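Long-range contact in class II aldolase/adducin N-terminal domain-containing protein (Thermoplasma acidophilum, PDB 3M4R), which is the zinc-binding class II aldolase-like domain of a longer protein, of unknown specific function, that is probably an oxidoreductase of the short-chain dehydrogenase family: residues A[128-133]-A[189-194]. Sequence-based numbering, arbitrary orientation.
Sequences VMHSHA and GLLTFG. With ZN (zinc ion), chain B.
Strands 128-131 and 189-194 run antiparallel, 164° between their directions, as neighbours at the centre of the mixed sheet of the class II aldolase/adducin fold. Two hydrogen-bonded pairs join them: Met129 with Thr192, where Met129 N reaches Thr192 O at 2.8 Å, and Ser131 with Leu190. Side chains alternate between two faces. Val128, His130, Leu191 and Phe193 share the face that carries the zinc. There the CD2 branch of Leu191 lies 3.7 Å from His130 CB and 4.1 Å from Val128 CG1, so a branched aliphatic group packs the base of the metal-binding histidine. In His130, CG anti to the backbone N (chi1 -180°) sends the imidazole out from the sheet on the zinc side, and chi2 of 35° turns ND1 toward Leu190 O. The ring serves two partners at once: NE2 binds zinc at 2.2 Å, while ND1 donates to Leu190 O at 3.0 Å. This second bond should fix the ring's rotation and keep the proton on ND1, leaving NE2 to the metal. Leu190 O accepts a second bond, from Ser131 N, in its carbonyl plane, whereas ND1 comes from well above that plane. Beyond the end of the strand, His132 adds its own NE2 to the zinc, and Glu116 and His188 complete the protein ligands beside a water. Gly189, which opens strand 189-194 directly after His188, has to be without a side chain: its CA lies 3.2 Å from Ser131 O, and a CB would run into that oxygen and press against the carbonyl O of His188. On the opposite face, helix 197-215 covers Leu190 and offers Ala200 O to the Thr192 hydroxyl, and its His204 links the hydroxyls of Ser131 and Thr192, ND1 pairing with Thr192 OG1 and NE2 with Ser131 OG.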
ATOM      1  N   VAL A 128       4.065  -2.652   2.593  1.00 22.99           N
ATOM      2  CA  VAL A 128       3.438  -2.281   1.341  1.00 21.58           C
ATOM      3  C   VAL A 128       3.110  -0.789   1.432  1.00 22.55           C
ATOM      4  O   VAL A 128       2.619  -0.288   2.461  1.00 20.93           O
ATOM      5  CB  VAL A 128       2.132  -3.064   1.117  1.00 22.00           C
ATOM      6  CG1 VAL A 128       1.439  -2.616  -0.163  1.00 19.43           C
ATOM      7  CG2 VAL A 128       2.384  -4.591   1.098  1.00 20.75           C
HETATM    8  N   MSE A 129       3.342  -0.088   0.325  1.00 23.47           N
HETATM    9  CA  MSE A 129       3.047   1.332   0.221  1.00 23.62           C
HETATM   10  C   MSE A 129       2.264   1.603  -1.048  1.00 23.70           C
HETATM   11  O   MSE A 129       2.607   1.120  -2.130  1.00 23.13           O
HETATM   12  CB  MSE A 129       4.359   2.102   0.192  1.00 24.42           C
HETATM   13  CG  MSE A 129       5.084   1.983   1.516  1.00 28.40           C
HETATM   14 SE   MSE A 129       6.736   3.023   1.425  1.00 34.85          SE
HETATM   15  CE  MSE A 129       7.315   2.503   3.193  1.00 32.15           C
ATOM     16  N   HIS A 130       1.223   2.401  -0.903  1.00 23.36           N
ATOM     17  CA  HIS A 130       0.308   2.743  -1.970  1.00 23.50           C
ATOM     18  C   HIS A 130       0.171   4.269  -2.019  1.00 24.41           C
ATOM     19  O   HIS A 130      -0.205   4.863  -1.019  1.00 23.68           O
ATOM     20  CB  HIS A 130      -1.068   2.156  -1.688  1.00 23.54           C
ATOM     21  CG  HIS A 130      -2.069   2.453  -2.745  1.00 24.56           C
ATOM     22  ND1 HIS A 130      -1.731   2.528  -4.084  1.00 24.80           N
ATOM     23  CD2 HIS A 130      -3.392   2.741  -2.667  1.00 23.82           C
ATOM     24  CE1 HIS A 130      -2.821   2.819  -4.777  1.00 26.61           C
ATOM     25  NE2 HIS A 130      -3.827   2.984  -3.938  1.00 21.73           N
ATOM     26  N   SER A 131       0.436   4.876  -3.184  1.00 24.80           N
ATOM     27  CA  SER A 131       0.164   6.291  -3.401  1.00 25.56           C
ATOM     28  C   SER A 131      -0.657   6.537  -4.675  1.00 25.40           C
ATOM     29  O   SER A 131      -0.780   5.687  -5.541  1.00 25.47           O
ATOM     30  CB  SER A 131       1.474   7.069  -3.502  1.00 25.46           C
ATOM     31  OG  SER A 131       2.052   6.921  -4.793  1.00 27.56           O
ATOM     32  N   HIS A 132      -1.181   7.741  -4.783  1.00 25.76           N
ATOM     33  CA  HIS A 132      -1.834   8.191  -5.986  1.00 26.00           C
ATOM     34  C   HIS A 132      -0.918   9.253  -6.625  1.00 25.66           C
ATOM     35  O   HIS A 132      -1.353  10.339  -6.974  1.00 26.54           O
ATOM     36  CB  HIS A 132      -3.226   8.742  -5.670  1.00 25.64           C
ATOM     37  CG  HIS A 132      -4.150   7.730  -5.054  1.00 27.87           C
ATOM     38  ND1 HIS A 132      -5.316   8.099  -4.422  1.00 28.78           N
ATOM     39  CD2 HIS A 132      -4.078   6.373  -4.956  1.00 25.59           C
ATOM     40  CE1 HIS A 132      -5.924   7.016  -3.958  1.00 31.10           C
ATOM     41  NE2 HIS A 132      -5.202   5.957  -4.279  1.00 27.18           N
ATOM     42  N   ALA A 133       0.362   8.911  -6.763  1.00 25.38           N
ATOM     43  CA  ALA A 133       1.400   9.861  -7.193  1.00 25.14           C
ATOM     44  C   ALA A 133       0.990  10.552  -8.483  1.00 25.78           C
ATOM     45  O   ALA A 133       0.652   9.881  -9.457  1.00 25.13           O
ATOM     46  CB  ALA A 133       2.707   9.136  -7.387  1.00 24.38           C
ATOM     47  N   GLY A 189      -2.620   4.773  -9.353  1.00 22.91           N
ATOM     48  CA  GLY A 189      -1.389   5.061  -8.634  1.00 23.21           C
ATOM     49  C   GLY A 189      -0.403   3.925  -8.702  1.00 23.40           C
ATOM     50  O   GLY A 189      -0.280   3.238  -9.730  1.00 22.58           O
ATOM     51  N   LEU A 190       0.292   3.724  -7.585  1.00 23.47           N
ATOM     52  CA  LEU A 190       1.398   2.799  -7.521  1.00 23.48           C
ATOM     53  C   LEU A 190       1.363   1.997  -6.246  1.00 23.17           C
ATOM     54  O   LEU A 190       1.040   2.526  -5.175  1.00 24.40           O
ATOM     55  CB  LEU A 190       2.696   3.578  -7.569  1.00 22.26           C
ATOM     56  CG  LEU A 190       4.019   2.800  -7.459  1.00 22.15           C
ATOM     57  CD1 LEU A 190       4.258   1.823  -8.642  1.00 20.02           C
ATOM     58  CD2 LEU A 190       5.140   3.850  -7.466  1.00 18.70           C
ATOM     59  N   LEU A 191       1.767   0.734  -6.363  1.00 22.63           N
ATOM     60  CA  LEU A 191       2.104  -0.083  -5.238  1.00 21.08           C
ATOM     61  C   LEU A 191       3.560  -0.496  -5.274  1.00 21.89           C
ATOM     62  O   LEU A 191       4.066  -0.998  -6.295  1.00 21.62           O
ATOM     63  CB  LEU A 191       1.264  -1.330  -5.245  1.00 21.19           C
ATOM     64  CG  LEU A 191      -0.224  -1.139  -4.938  1.00 21.18           C
ATOM     65  CD1 LEU A 191      -0.962  -2.302  -5.578  1.00 17.47           C
ATOM     66  CD2 LEU A 191      -0.457  -1.070  -3.391  1.00 19.79           C
ATOM     67  N   THR A 192       4.231  -0.284  -4.153  1.00 22.46           N
ATOM     68  CA  THR A 192       5.539  -0.899  -3.889  1.00 22.63           C
ATOM     69  C   THR A 192       5.541  -1.636  -2.560  1.00 22.99           C
ATOM     70  O   THR A 192       4.641  -1.475  -1.729  1.00 21.99           O
ATOM     71  CB  THR A 192       6.660   0.112  -4.000  1.00 22.95           C
ATOM     72  OG1 THR A 192       6.522   1.172  -3.036  1.00 24.30           O
ATOM     73  CG2 THR A 192       6.746   0.656  -5.460  1.00 20.42           C
ATOM     74  N   PHE A 193       6.585  -2.434  -2.361  1.00 22.83           N
ATOM     75  CA  PHE A 193       6.624  -3.350  -1.257  1.00 22.67           C
ATOM     76  C   PHE A 193       8.048  -3.871  -1.017  1.00 22.58           C
ATOM     77  O   PHE A 193       8.936  -3.734  -1.872  1.00 21.52           O
ATOM     78  CB  PHE A 193       5.702  -4.525  -1.584  1.00 23.47           C
ATOM     79  CG  PHE A 193       5.577  -4.778  -3.059  1.00 23.29           C
ATOM     80  CD1 PHE A 193       6.616  -5.337  -3.769  1.00 24.12           C
ATOM     81  CD2 PHE A 193       4.434  -4.405  -3.731  1.00 20.27           C
ATOM     82  CE1 PHE A 193       6.524  -5.537  -5.192  1.00 24.03           C
ATOM     83  CE2 PHE A 193       4.318  -4.579  -5.099  1.00 22.48           C
ATOM     84  CZ  PHE A 193       5.370  -5.153  -5.851  1.00 21.81           C
ATOM     85  N   GLY A 194       8.249  -4.485   0.133  1.00 22.61           N
ATOM     86  CA  GLY A 194       9.554  -5.076   0.440  1.00 22.74           C
ATOM     87  C   GLY A 194       9.595  -5.620   1.838  1.00 22.55           C
ATOM     88  O   GLY A 194       8.589  -5.567   2.571  1.00 23.50           O
TER
HETATM   89 ZN    ZN B 220      -5.815   3.914  -4.112  1.00 37.37          ZN
HETATM   90  O   HOH W   1      -7.687   4.653  -4.311  1.00 21.59           O